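Local structure of genome packaging NTPase B204 (Sulfolobus turreted icosahedral virus 2, 4KFU) at residues Y24-L29 and S48-F53; I37-N42 and E82-A87; E121-N126 and M144-K149. The protein is a P-loop ATPase of the FtsK-HerA superfamily that powers the packaging of viral DNA, probably by hydrolysing ATP bound at its Walker A loop. All coordinates share one frame; numbering follows the deposited sequence.

Contact 1 of 3, residues Y24-L29 and S48-F53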
ATOM      1  N   TYR A  24       8.695   9.197   3.038  1.00 29.33           N
ATOM      2  CA  TYR A  24       9.731   8.179   3.038  1.00 27.62           C
ATOM      3  C   TYR A  24       9.727   7.356   1.756  1.00 33.10           C
ATOM      4  O   TYR A  24      10.696   7.384   0.995  1.00 34.51           O
ATOM      5  CB  TYR A  24       9.654   7.250   4.247  1.00 29.41           C
ATOM      6  CG  TYR A  24      10.669   6.147   4.105  1.00 33.88           C
ATOM      7  CD1 TYR A  24      12.023   6.409   4.255  1.00 39.08           C
ATOM      8  CD2 TYR A  24      10.283   4.860   3.771  1.00 29.33           C
ATOM      9  CE1 TYR A  24      12.964   5.413   4.103  1.00 40.92           C
ATOM     10  CE2 TYR A  24      11.219   3.855   3.613  1.00 37.15           C
ATOM     11  CZ  TYR A  24      12.557   4.139   3.783  1.00 39.77           C
ATOM     12  OH  TYR A  24      13.493   3.145   3.632  1.00 46.63           O
ATOM     13  N   PHE A  25       8.648   6.608   1.528  1.00 26.34           N
ATOM     14  CA  PHE A  25       8.584   5.725   0.361  1.00 26.85           C
ATOM     15  C   PHE A  25       8.743   6.443  -0.986  1.00 27.60           C
ATOM     16  O   PHE A  25       9.622   6.091  -1.763  1.00 31.95           O
ATOM     17  CB  PHE A  25       7.316   4.868   0.391  1.00 22.72           C
ATOM     18  CG  PHE A  25       7.332   3.807   1.471  1.00 23.69           C
ATOM     19  CD1 PHE A  25       8.140   2.683   1.341  1.00 22.54           C
ATOM     20  CD2 PHE A  25       6.551   3.940   2.618  1.00 24.00           C
ATOM     21  CE1 PHE A  25       8.176   1.693   2.339  1.00 22.99           C
ATOM     22  CE2 PHE A  25       6.565   2.950   3.619  1.00 25.62           C
ATOM     23  CZ  PHE A  25       7.380   1.832   3.481  1.00 19.69           C
ATOM     24  N   ILE A  26       7.902   7.436  -1.257  1.00 25.83           N
ATOM     25  CA  ILE A  26       7.995   8.194  -2.511  1.00 27.91           C
ATOM     26  C   ILE A  26       9.372   8.829  -2.783  1.00 30.16           C
ATOM     27  O   ILE A  26       9.913   8.647  -3.873  1.00 30.87           O
ATOM     28  CB  ILE A  26       6.851   9.223  -2.668  1.00 25.86           C
ATOM     29  CG1 ILE A  26       5.548   8.497  -3.006  1.00 20.52           C
ATOM     30  CG2 ILE A  26       7.200  10.264  -3.743  1.00 23.89           C
ATOM     31  CD1 ILE A  26       4.318   9.355  -2.873  1.00 23.79           C
ATOM     32  N   PRO A  27       9.954   9.550  -1.796  1.00 35.22           N
ATOM     33  CA  PRO A  27      11.309  10.072  -2.016  1.00 30.85           C
ATOM     34  C   PRO A  27      12.340   8.986  -2.327  1.00 35.43           C
ATOM     35  O   PRO A  27      13.169   9.191  -3.219  1.00 34.24           O
ATOM     36  CB  PRO A  27      11.645  10.737  -0.679  1.00 39.50           C
ATOM     37  CG  PRO A  27      10.323  11.152  -0.139  1.00 35.65           C
ATOM     38  CD  PRO A  27       9.381  10.056  -0.532  1.00 31.43           C
ATOM     39  N   VAL A  28      12.292   7.861  -1.615  1.00 30.79           N
ATOM     40  CA  VAL A  28      13.281   6.797  -1.818  1.00 32.76           C
ATOM     41  C   VAL A  28      13.142   6.155  -3.197  1.00 36.61           C
ATOM     42  O   VAL A  28      14.139   5.833  -3.857  1.00 35.56           O
ATOM     43  CB  VAL A  28      13.195   5.711  -0.727  1.00 32.96           C
ATOM     44  CG1 VAL A  28      14.061   4.518  -1.087  1.00 38.74           C
ATOM     45  CG2 VAL A  28      13.626   6.282   0.615  1.00 37.49           C
ATOM     46  N   LEU A  29      11.899   5.975  -3.629  1.00 30.40           N
ATOM     47  CA  LEU A  29      11.643   5.443  -4.956  1.00 33.63           C
ATOM     48  C   LEU A  29      12.231   6.377  -5.993  1.00 32.52           C
ATOM     49  O   LEU A  29      13.053   5.958  -6.809  1.00 32.68           O
ATOM     50  CB  LEU A  29      10.145   5.255  -5.186  1.00 28.72           C
ATOM     51  CG  LEU A  29       9.569   4.146  -4.313  1.00 25.53           C
ATOM     52  CD1 LEU A  29       8.061   4.012  -4.511  1.00 23.95           C
ATOM     53  CD2 LEU A  29      10.288   2.844  -4.614  1.00 28.22           C
ATOM     54  N   SER A  48      -6.817  15.867  -5.763  1.00 39.03           N
ATOM     55  CA  SER A  48      -6.879  14.775  -4.800  1.00 34.27           C
ATOM     56  C   SER A  48      -5.644  14.782  -3.909  1.00 31.59           C
ATOM     57  O   SER A  48      -4.689  15.524  -4.164  1.00 27.78           O
ATOM     58  CB  SER A  48      -7.027  13.433  -5.517  1.00 32.14           C
ATOM     59  OG  SER A  48      -5.897  13.164  -6.325  1.00 31.83           O
ATOM     60  N   GLU A  49      -5.660  13.950  -2.872  1.00 27.35           N
ATOM     61  CA  GLU A  49      -4.623  14.011  -1.841  1.00 28.00           C
ATOM     62  C   GLU A  49      -3.210  13.962  -2.413  1.00 26.65           C
ATOM     63  O   GLU A  49      -2.321  14.697  -1.975  1.00 22.66           O
ATOM     64  CB  GLU A  49      -4.804  12.897  -0.809  1.00 28.18           C
ATOM     65  CG  GLU A  49      -3.611  12.792   0.146  1.00 30.65           C
ATOM     66  CD  GLU A  49      -3.882  11.907   1.348  1.00 34.42           C
ATOM     67  OE1 GLU A  49      -4.815  11.066   1.285  1.00 32.92           O
ATOM     68  OE2 GLU A  49      -3.153  12.052   2.358  1.00 34.62           O
ATOM     69  N   TYR A  50      -3.006  13.127  -3.425  1.00 21.35           N
ATOM     70  CA  TYR A  50      -1.657  12.945  -3.961  1.00 26.60           C
ATOM     71  C   TYR A  50      -1.381  13.714  -5.266  1.00 29.63           C
ATOM     72  O   TYR A  50      -0.373  13.450  -5.928  1.00 26.08           O
ATOM     73  CB  TYR A  50      -1.381  11.450  -4.172  1.00 24.03           C
ATOM     74  CG  TYR A  50      -1.162  10.678  -2.881  1.00 24.25           C
ATOM     75  CD1 TYR A  50       0.117  10.512  -2.351  1.00 23.71           C
ATOM     76  CD2 TYR A  50      -2.231  10.109  -2.202  1.00 24.55           C
ATOM     77  CE1 TYR A  50       0.325   9.789  -1.158  1.00 24.57           C
ATOM     78  CE2 TYR A  50      -2.034   9.389  -1.014  1.00 27.42           C
ATOM     79  CZ  TYR A  50      -0.756   9.234  -0.505  1.00 26.15           C
ATOM     80  OH  TYR A  50      -0.570   8.525   0.674  1.00 27.66           O
ATOM     81  N   SER A  51      -2.250  14.666  -5.617  1.00 28.89           N
ATOM     82  CA  SER A  51      -2.104  15.436  -6.868  1.00 27.27           C
ATOM     83  C   SER A  51      -0.707  16.008  -7.111  1.00 27.01           C
ATOM     84  O   SER A  51      -0.233  16.052  -8.239  1.00 29.25           O
ATOM     85  CB  SER A  51      -3.142  16.566  -6.943  1.00 30.79           C
ATOM     86  OG  SER A  51      -4.416  16.054  -7.277  1.00 35.54           O
ATOM     87  N   LYS A  52      -0.031  16.427  -6.051  1.00 29.44           N
ATOM     88  CA  LYS A  52       1.289  17.018  -6.203  1.00 22.70           C
ATOM     89  C   LYS A  52       2.391  16.006  -6.536  1.00 27.38           C
ATOM     90  O   LYS A  52       3.507  16.392  -6.903  1.00 27.46           O
ATOM     91  CB  LYS A  52       1.661  17.791  -4.927  1.00 33.33           C
ATOM     92  N   PHE A  53       2.087  14.717  -6.419  1.00 26.88           N
ATOM     93  CA  PHE A  53       3.126  13.688  -6.504  1.00 26.08           C
ATOM     94  C   PHE A  53       3.325  13.025  -7.870  1.00 28.16           C
ATOM     95  O   PHE A  53       4.143  12.109  -7.999  1.00 27.95           O
ATOM     96  CB  PHE A  53       2.897  12.621  -5.429  1.00 25.36           C
ATOM     97  CG  PHE A  53       3.107  13.136  -4.042  1.00 25.76           C
ATOM     98  CD1 PHE A  53       4.363  13.112  -3.468  1.00 27.90           C
ATOM     99  CD2 PHE A  53       2.052  13.682  -3.327  1.00 27.15           C
ATOM    100  CE1 PHE A  53       4.569  13.600  -2.183  1.00 28.62           C
ATOM    101  CE2 PHE A  53       2.245  14.186  -2.040  1.00 30.10           C
ATOM    102  CZ  PHE A  53       3.507  14.143  -1.469  1.00 28.73           C
TER

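Contact 2 of 3, residues I37-N42 and E82-A87. With ZN (zinc ion), chain L.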
ATOM      1  N   ILE A  37       2.767   4.436  -9.623  1.00 23.55           N
ATOM      2  CA  ILE A  37       1.393   4.751  -9.971  1.00 21.16           C
ATOM      3  C   ILE A  37       0.609   4.828  -8.666  1.00 23.63           C
ATOM      4  O   ILE A  37       0.621   3.867  -7.871  1.00 21.50           O
ATOM      5  CB  ILE A  37       0.777   3.636 -10.849  1.00 22.51           C
ATOM      6  CG1 ILE A  37       1.649   3.374 -12.080  1.00 22.96           C
ATOM      7  CG2 ILE A  37      -0.650   3.985 -11.248  1.00 19.74           C
ATOM      8  CD1 ILE A  37       1.264   2.121 -12.845  1.00 23.82           C
ATOM      9  N   ILE A  38      -0.065   5.954  -8.421  1.00 21.34           N
ATOM     10  CA  ILE A  38      -0.870   6.075  -7.204  1.00 23.41           C
ATOM     11  C   ILE A  38      -2.374   6.005  -7.468  1.00 27.47           C
ATOM     12  O   ILE A  38      -2.935   6.855  -8.184  1.00 24.41           O
ATOM     13  CB  ILE A  38      -0.573   7.393  -6.450  1.00 22.59           C
ATOM     14  CG1 ILE A  38       0.932   7.547  -6.202  1.00 22.36           C
ATOM     15  CG2 ILE A  38      -1.355   7.443  -5.149  1.00 22.16           C
ATOM     16  CD1 ILE A  38       1.316   8.891  -5.568  1.00 22.68           C
ATOM     17  N   ASP A  39      -3.019   5.000  -6.876  1.00 19.90           N
ATOM     18  CA  ASP A  39      -4.474   4.845  -6.904  1.00 25.21           C
ATOM     19  C   ASP A  39      -5.032   5.629  -5.720  1.00 26.41           C
ATOM     20  O   ASP A  39      -4.955   5.179  -4.569  1.00 26.27           O
ATOM     21  CB  ASP A  39      -4.824   3.349  -6.824  1.00 23.05           C
ATOM     22  CG  ASP A  39      -6.326   3.072  -6.738  1.00 25.69           C
ATOM     23  OD1 ASP A  39      -7.147   3.938  -7.089  1.00 31.32           O
ATOM     24  OD2 ASP A  39      -6.705   1.956  -6.304  1.00 26.65           O
ATOM     25  N   ASP A  40      -5.579   6.811  -6.011  1.00 26.36           N
ATOM     26  CA  ASP A  40      -5.972   7.811  -4.998  1.00 24.36           C
ATOM     27  C   ASP A  40      -7.499   7.886  -4.864  1.00 30.32           C
ATOM     28  O   ASP A  40      -8.214   8.058  -5.860  1.00 31.68           O
ATOM     29  CB  ASP A  40      -5.417   9.179  -5.429  1.00 26.40           C
ATOM     30  CG  ASP A  40      -5.452  10.239  -4.316  1.00 27.71           C
ATOM     31  OD1 ASP A  40      -6.206  10.098  -3.326  1.00 29.44           O
ATOM     32  OD2 ASP A  40      -4.722  11.243  -4.454  1.00 31.07           O
ATOM     33  N   HIS A  41      -8.006   7.770  -3.641  1.00 25.80           N
ATOM     34  CA  HIS A  41      -9.451   7.763  -3.428  1.00 30.34           C
ATOM     35  C   HIS A  41      -9.976   9.005  -2.710  1.00 32.43           C
ATOM     36  O   HIS A  41     -11.188   9.164  -2.538  1.00 31.50           O
ATOM     37  CB  HIS A  41      -9.856   6.496  -2.664  1.00 31.66           C
ATOM     38  CG  HIS A  41      -9.366   5.236  -3.312  1.00 34.99           C
ATOM     39  ND1 HIS A  41      -8.201   4.606  -2.926  1.00 31.31           N
ATOM     40  CD2 HIS A  41      -9.858   4.522  -4.348  1.00 31.68           C
ATOM     41  CE1 HIS A  41      -8.014   3.535  -3.682  1.00 29.19           C
ATOM     42  NE2 HIS A  41      -9.003   3.467  -4.561  1.00 29.82           N
ATOM     43  N   ASN A  42      -9.063   9.886  -2.316  1.00 30.70           N
ATOM     44  CA  ASN A  42      -9.409  11.033  -1.475  1.00 36.55           C
ATOM     45  C   ASN A  42      -9.376  12.370  -2.206  1.00 36.94           C
ATOM     46  O   ASN A  42      -8.296  12.867  -2.553  1.00 32.00           O
ATOM     47  CB  ASN A  42      -8.462  11.113  -0.278  1.00 31.03           C
ATOM     48  CG  ASN A  42      -8.803  10.118   0.802  1.00 41.66           C
ATOM     49  OD1 ASN A  42      -9.712   9.301   0.648  1.00 45.63           O
ATOM     50  ND2 ASN A  42      -8.066  10.176   1.912  1.00 39.84           N
ATOM     51  N   GLU A  82      -9.266  -3.807 -11.865  1.00 20.39           N
ATOM     52  CA  GLU A  82      -8.841  -4.727 -12.915  1.00 21.14           C
ATOM     53  C   GLU A  82      -8.225  -3.958 -14.085  1.00 19.72           C
ATOM     54  O   GLU A  82      -7.162  -4.332 -14.593  1.00 21.43           O
ATOM     55  CB  GLU A  82      -9.990  -5.637 -13.360  1.00 24.82           C
ATOM     56  CG  GLU A  82     -10.372  -6.666 -12.300  1.00 27.26           C
ATOM     57  CD  GLU A  82     -10.588  -8.057 -12.875  1.00 37.37           C
ATOM     58  OE1 GLU A  82     -11.762  -8.411 -13.132  1.00 42.40           O
ATOM     59  OE2 GLU A  82      -9.590  -8.801 -13.062  1.00 30.99           O
ATOM     60  N   LYS A  83      -8.875  -2.863 -14.474  1.00 17.75           N
ATOM     61  CA  LYS A  83      -8.396  -2.018 -15.567  1.00 23.16           C
ATOM     62  C   LYS A  83      -7.066  -1.380 -15.192  1.00 21.07           C
ATOM     63  O   LYS A  83      -6.131  -1.343 -15.986  1.00 18.56           O
ATOM     64  CB  LYS A  83      -9.428  -0.914 -15.845  1.00 27.32           C
ATOM     65  CG  LYS A  83      -9.301  -0.242 -17.190  1.00 37.47           C
ATOM     66  CD  LYS A  83      -9.940   1.153 -17.174  1.00 40.01           C
ATOM     67  CE  LYS A  83     -11.263   1.176 -16.419  1.00 41.32           C
ATOM     68  NZ  LYS A  83     -11.869   2.548 -16.432  1.00 43.23           N
ATOM     69  N   LEU A  84      -6.979  -0.883 -13.963  1.00 20.95           N
ATOM     70  CA  LEU A  84      -5.748  -0.251 -13.472  1.00 21.90           C
ATOM     71  C   LEU A  84      -4.576  -1.219 -13.443  1.00 19.49           C
ATOM     72  O   LEU A  84      -3.434  -0.833 -13.704  1.00 17.45           O
ATOM     73  CB  LEU A  84      -5.979   0.319 -12.063  1.00 18.82           C
ATOM     74  CG  LEU A  84      -4.752   0.833 -11.308  1.00 20.74           C
ATOM     75  CD1 LEU A  84      -4.100   1.986 -12.048  1.00 18.13           C
ATOM     76  CD2 LEU A  84      -5.112   1.269  -9.892  1.00 21.79           C
ATOM     77  N   TRP A  85      -4.860  -2.472 -13.090  1.00 19.51           N
ATOM     78  CA  TRP A  85      -3.814  -3.490 -13.010  1.00 18.09           C
ATOM     79  C   TRP A  85      -3.232  -3.806 -14.392  1.00 18.61           C
ATOM     80  O   TRP A  85      -2.007  -3.913 -14.558  1.00 16.99           O
ATOM     81  CB  TRP A  85      -4.355  -4.745 -12.323  1.00 19.47           C
ATOM     82  CG  TRP A  85      -3.344  -5.854 -12.171  1.00 21.35           C
ATOM     83  CD1 TRP A  85      -3.325  -7.047 -12.846  1.00 24.17           C
ATOM     84  CD2 TRP A  85      -2.214  -5.876 -11.286  1.00 20.05           C
ATOM     85  NE1 TRP A  85      -2.243  -7.799 -12.441  1.00 18.08           N
ATOM     86  CE2 TRP A  85      -1.553  -7.111 -11.490  1.00 21.53           C
ATOM     87  CE3 TRP A  85      -1.702  -4.977 -10.346  1.00 21.24           C
ATOM     88  CZ2 TRP A  85      -0.398  -7.459 -10.783  1.00 21.25           C
ATOM     89  CZ3 TRP A  85      -0.560  -5.335  -9.645  1.00 17.91           C
ATOM     90  CH2 TRP A  85       0.081  -6.564  -9.875  1.00 19.18           C
ATOM     91  N   GLN A  86      -4.106  -3.955 -15.382  1.00 17.96           N
ATOM     92  CA  GLN A  86      -3.664  -4.220 -16.743  1.00 22.61           C
ATOM     93  C   GLN A  86      -2.819  -3.068 -17.260  1.00 17.75           C
ATOM     94  O   GLN A  86      -1.777  -3.282 -17.899  1.00 21.31           O
ATOM     95  CB  GLN A  86      -4.870  -4.429 -17.676  1.00 20.78           C
ATOM     96  CG  GLN A  86      -5.657  -5.712 -17.425  1.00 24.20           C
ATOM     97  CD  GLN A  86      -4.804  -6.965 -17.553  1.00 29.85           C
ATOM     98  OE1 GLN A  86      -4.007  -7.109 -18.494  1.00 32.71           O
ATOM     99  NE2 GLN A  86      -4.977  -7.890 -16.614  1.00 24.48           N
ATOM    100  N   ALA A  87      -3.269  -1.846 -16.988  1.00 20.20           N
ATOM    101  CA  ALA A  87      -2.528  -0.648 -17.402  1.00 22.17           C
ATOM    102  C   ALA A  87      -1.202  -0.548 -16.649  1.00 21.11           C
ATOM    103  O   ALA A  87      -0.196  -0.091 -17.194  1.00 20.20           O
ATOM    104  CB  ALA A  87      -3.371   0.618 -17.192  1.00 21.01           C
TER
HETATM  105 ZN    ZN L 308      -8.898   2.506  -6.394  0.76 24.04          ZN

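Contact 3 of 3, residues E121-N126 and M144-K149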
ATOM      1  N   GLU A 121      -3.578 -12.030  -8.971  1.00 17.38           N
ATOM      2  CA  GLU A 121      -2.281 -11.784  -9.587  1.00 19.71           C
ATOM      3  C   GLU A 121      -1.423 -10.814  -8.772  1.00 20.93           C
ATOM      4  O   GLU A 121      -0.210 -11.005  -8.628  1.00 21.79           O
ATOM      5  CB  GLU A 121      -2.468 -11.238 -11.013  1.00 24.95           C
ATOM      6  CG  GLU A 121      -1.318 -11.579 -11.930  1.00 29.87           C
ATOM      7  CD  GLU A 121      -1.369 -10.844 -13.262  1.00 33.25           C
ATOM      8  OE1 GLU A 121      -2.479 -10.530 -13.740  1.00 30.89           O
ATOM      9  OE2 GLU A 121      -0.284 -10.583 -13.827  1.00 37.85           O
ATOM     10  N   ALA A 122      -2.058  -9.763  -8.256  1.00 18.23           N
ATOM     11  CA  ALA A 122      -1.352  -8.746  -7.500  1.00 19.43           C
ATOM     12  C   ALA A 122      -0.667  -9.366  -6.283  1.00 18.82           C
ATOM     13  O   ALA A 122       0.458  -8.995  -5.932  1.00 23.26           O
ATOM     14  CB  ALA A 122      -2.318  -7.669  -7.063  1.00 16.71           C
ATOM     15  N   LEU A 123      -1.352 -10.306  -5.636  1.00 15.64           N
ATOM     16  CA  LEU A 123      -0.856 -10.867  -4.367  1.00 19.47           C
ATOM     17  C   LEU A 123       0.029 -12.100  -4.557  1.00 21.12           C
ATOM     18  O   LEU A 123       0.734 -12.497  -3.634  1.00 20.63           O
ATOM     19  CB  LEU A 123      -2.031 -11.210  -3.438  1.00 17.70           C
ATOM     20  CG  LEU A 123      -2.881 -10.073  -2.873  1.00 18.05           C
ATOM     21  CD1 LEU A 123      -3.915 -10.641  -1.901  1.00 20.77           C
ATOM     22  CD2 LEU A 123      -2.032  -8.998  -2.165  1.00 21.28           C
ATOM     23  N   HIS A 124      -0.008 -12.720  -5.736  1.00 21.08           N
ATOM     24  CA  HIS A 124       0.787 -13.933  -5.950  1.00 22.26           C
ATOM     25  C   HIS A 124       1.797 -13.863  -7.100  1.00 27.85           C
ATOM     26  O   HIS A 124       2.745 -14.645  -7.145  1.00 29.62           O
ATOM     27  CB  HIS A 124      -0.125 -15.156  -6.155  1.00 23.39           C
ATOM     28  CG  HIS A 124      -1.032 -15.439  -5.002  1.00 21.50           C
ATOM     29  ND1 HIS A 124      -2.344 -15.038  -4.974  1.00 22.98           N
ATOM     30  CD2 HIS A 124      -0.806 -16.092  -3.832  1.00 17.80           C
ATOM     31  CE1 HIS A 124      -2.898 -15.426  -3.835  1.00 22.08           C
ATOM     32  NE2 HIS A 124      -1.984 -16.065  -3.128  1.00 19.34           N
ATOM     33  N   ALA A 125       1.602 -12.945  -8.035  1.00 26.70           N
ATOM     34  CA  ALA A 125       2.456 -12.931  -9.216  1.00 32.20           C
ATOM     35  C   ALA A 125       2.993 -11.538  -9.494  1.00 31.17           C
ATOM     36  O   ALA A 125       3.288 -11.192 -10.642  1.00 31.71           O
ATOM     37  CB  ALA A 125       1.690 -13.453 -10.410  1.00 30.49           C
ATOM     38  N   ASN A 126       3.118 -10.738  -8.444  1.00 27.07           N
ATOM     39  CA  ASN A 126       3.468  -9.338  -8.637  1.00 26.74           C
ATOM     40  C   ASN A 126       4.879  -9.160  -9.179  1.00 32.45           C
ATOM     41  O   ASN A 126       5.128  -8.267  -9.999  1.00 27.17           O
ATOM     42  CB  ASN A 126       3.252  -8.531  -7.354  1.00 26.07           C
ATOM     43  CG  ASN A 126       4.235  -8.888  -6.258  1.00 27.43           C
ATOM     44  OD1 ASN A 126       4.154  -9.960  -5.655  1.00 33.70           O
ATOM     45  ND2 ASN A 126       5.158  -7.981  -5.980  1.00 30.48           N
ATOM     46  N   MET A 144      -8.541  -8.372   3.430  1.00 19.15           N
ATOM     47  CA  MET A 144      -8.428  -9.816   3.329  1.00 15.33           C
ATOM     48  C   MET A 144      -7.174 -10.298   4.035  1.00 14.67           C
ATOM     49  O   MET A 144      -6.094  -9.772   3.792  1.00 16.28           O
ATOM     50  CB  MET A 144      -8.320 -10.229   1.850  1.00 17.50           C
ATOM     51  CG  MET A 144      -9.626 -10.226   1.096  1.00 30.26           C
ATOM     52  SD  MET A 144      -9.393  -9.963  -0.686  1.00 40.14           S
ATOM     53  CE  MET A 144      -7.683 -10.360  -0.863  1.00 20.55           C
ATOM     54  N   PRO A 145      -7.310 -11.294   4.927  1.00 16.16           N
ATOM     55  CA  PRO A 145      -6.139 -11.827   5.638  1.00 15.44           C
ATOM     56  C   PRO A 145      -5.033 -12.293   4.694  1.00 15.01           C
ATOM     57  O   PRO A 145      -3.867 -12.208   5.074  1.00 17.69           O
ATOM     58  CB  PRO A 145      -6.715 -13.015   6.410  1.00 20.93           C
ATOM     59  CG  PRO A 145      -8.140 -12.649   6.637  1.00 22.01           C
ATOM     60  CD  PRO A 145      -8.568 -11.893   5.408  1.00 19.39           C
ATOM     61  N   ILE A 146      -5.369 -12.737   3.481  1.00 17.11           N
ATOM     62  CA  ILE A 146      -4.314 -13.159   2.550  1.00 18.43           C
ATOM     63  C   ILE A 146      -3.355 -12.040   2.155  1.00 17.24           C
ATOM     64  O   ILE A 146      -2.196 -12.306   1.820  1.00 16.20           O
ATOM     65  CB  ILE A 146      -4.845 -13.895   1.300  1.00 19.71           C
ATOM     66  CG1 ILE A 146      -5.874 -13.037   0.541  1.00 15.13           C
ATOM     67  CG2 ILE A 146      -5.432 -15.237   1.704  1.00 19.11           C
ATOM     68  CD1 ILE A 146      -6.182 -13.574  -0.842  1.00 23.84           C
ATOM     69  N   VAL A 147      -3.820 -10.794   2.198  1.00 17.38           N
ATOM     70  CA  VAL A 147      -2.901  -9.660   2.037  1.00 17.57           C
ATOM     71  C   VAL A 147      -1.731  -9.721   3.017  1.00 16.31           C
ATOM     72  O   VAL A 147      -0.574  -9.484   2.642  1.00 15.74           O
ATOM     73  CB  VAL A 147      -3.622  -8.291   2.191  1.00 20.38           C
ATOM     74  CG1 VAL A 147      -2.608  -7.147   2.236  1.00 17.90           C
ATOM     75  CG2 VAL A 147      -4.610  -8.074   1.056  1.00 15.06           C
ATOM     76  N   TYR A 148      -2.006 -10.047   4.281  1.00 18.29           N
ATOM     77  CA  TYR A 148      -0.914 -10.102   5.249  1.00 17.90           C
ATOM     78  C   TYR A 148      -0.045 -11.343   5.068  1.00 17.43           C
ATOM     79  O   TYR A 148       1.156 -11.290   5.323  1.00 18.25           O
ATOM     80  CB  TYR A 148      -1.424  -9.981   6.694  1.00 12.92           C
ATOM     81  CG  TYR A 148      -2.302  -8.771   6.887  1.00 13.97           C
ATOM     82  CD1 TYR A 148      -1.756  -7.498   6.882  1.00 17.36           C
ATOM     83  CD2 TYR A 148      -3.682  -8.896   7.047  1.00 16.79           C
ATOM     84  CE1 TYR A 148      -2.558  -6.367   7.047  1.00 17.52           C
ATOM     85  CE2 TYR A 148      -4.498  -7.765   7.198  1.00 17.30           C
ATOM     86  CZ  TYR A 148      -3.912  -6.505   7.204  1.00 15.65           C
ATOM     87  OH  TYR A 148      -4.695  -5.380   7.369  1.00 17.07           O
ATOM     88  N   LYS A 149      -0.639 -12.448   4.628  1.00 17.51           N
ATOM     89  CA  LYS A 149       0.140 -13.657   4.389  1.00 18.27           C
ATOM     90  C   LYS A 149       1.068 -13.504   3.176  1.00 20.51           C
ATOM     91  O   LYS A 149       2.147 -14.106   3.120  1.00 18.48           O
ATOM     92  CB  LYS A 149      -0.784 -14.854   4.182  1.00 18.58           C
ATOM     93  CG  LYS A 149      -1.791 -15.094   5.314  1.00 21.56           C
ATOM     94  CD  LYS A 149      -1.114 -15.187   6.679  1.00 24.32           C
ATOM     95  CE  LYS A 149      -0.178 -16.370   6.756  1.00 27.99           C
ATOM     96  NZ  LYS A 149      -0.280 -17.059   8.079  1.00 40.51           N
TER

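Contact 1 of 3, residues Y24-L29 and S48-F53
Ile-26, on the helix 17-31, meets Phe-53 and Tyr-50 of the loop 48-53 through its branched side chain, and the contact is apolar. Chi1 of -74° sets CG1 beside the backbone N and chi2 of 167° extends it, which carries Ile-26 CD1 to 3.8 Å from Phe-53 CD1. The second branch joins in, Ile-26 CG2 lying 4.0 Å from the same Phe-53 CD1. Phe-53 holds CG beside its own backbone N (chi1 -67°), and the two side chains cross at about a right angle. Tyr-50 is touched more loosely: Ile-26 CD1 stands 4.4 Å from Tyr-50 CE1 and approaches both rings obliquely. The loop is shaped by a type I beta turn from Ser-48 to Ser-51, and the Ser-48 N-H also bonds to Ser-51 OG at 2.8 Å. The phenol of Tyr-50 is held by a hydrogen bond between OH and Asp-103 OD2, while Lys-22 forms a cation-pi contact with the ring. Ile-26 also packs on Tyr-36 and Ile-38 of the strand 35-40. The Tyr-50 side chain lies about 6 Å from the bound ATP analogue, so the loop borders the nucleotide site of this P-loop ATPase, beside the helix that follows Walker A.

Contact 2 of 3, residues I37-N42 and E82-A87
Leu-84 of the helix 78-95 spreads its two methyls over the strand 35-40, one to Ile-37 and the other to Asp-39. In the apolar part, Leu-84 CD1 lies 4.1 Å from Ile-37 CG2, the two side chains running past each other in opposite directions. Leu-84 CD2 sits 3.7 Å from Asp-39 CB and nearly as close to the carboxylate carbon, placing a methyl against the side chain of a metal ligand. Leu-84 also touches Ile-63 of the helix 60-65, and Ile-37 touches Ser-88 and His-91 further along the helix 78-95. This is the helix-on-sheet packing of an alpha/beta P-loop NTPase: residues 35-40 form a parallel strand between 68-72 and 98-102, and the helix 78-95 covers the face bearing Ile-37 and Asp-39, whereas Ile-38 points away from it.

The zinc ion is chelated by both oxygens of Asp-39, OD1 at 2.4 Å and OD2 at 2.3 Å, the carboxylate being brought there with CG anti to the backbone N (chi1 176°). His-41 adds NE2 at 2.1 Å from the zinc ion; with ND1 hydrogen-bonded to Glu-104 OE1, its ring is held at both nitrogens. Asp-73 and His-108 complete the site. Among the polar bonds, Asp-40 OD1 accepts the Asn-42 N-H at 3.0 Å in an Asx turn, met on the anti side and 30° out of the carboxylate plane.

Contact 3 of 3, residues E121-N126 and M144-K149
Leu-123 holds CG beside its backbone N (chi1 -67°) and extends a branch from there (chi2 -176°), sending CD1 out from the helix 117-124 into a group of side chains from 144-149. Two helices of the alpha/beta P-loop fold pack here, 117-124 and 145-150, joined in the chain through the strand 131-137. The backbones come near each other at Leu-123 and Val-147, whose CA atoms are 6.8 Å apart. Ile-146 places CG1 between its backbone N and carbonyl carbon (chi1 56°), and from there both CG1 and CD1 of Ile-146 lie 3.9 Å from Leu-123 CD1, the side chains crossing at about a right angle. Val-147 takes part although its CB points away from the other helix: Val-147 CG2 comes within 4.0 Å of Leu-123 CD1. The same valine packs on Val-8 and Leu-135 of the sheet, so it lies between the helix pair and the sheet. No hydrogen bond crosses between the segments, although the carbonyl O of Leu-123 accepts one from Gln-150 NE2 just beyond them. Met-144, immediately before the second helix, reaches in with a bent chain, its CE methyl lying 3.9 Å from Leu-123 CD1.

In the fold
From the N terminus, the helix 17-31 supplies the first half of contact 1, and the strand 35-40 that follows supplies the first half of contact 2. The loop 48-53 then returns to close contact 1, and only later does the helix 78-95 close contact 2, so these two cross along the chain. They also touch in space, where Tyr-50 N donates to Asp-40 OD2 and Glu-49 N to Asn-42 O, linking the nucleotide-side loop to the strand end near the zinc ion. Contact 3 opens after both have closed and spans the strand 131-137. It adjoins contact 2 through a hydrogen bond from Trp-85 NE1 to Glu-121 OE1, but lies across the chain's centre from contact 1.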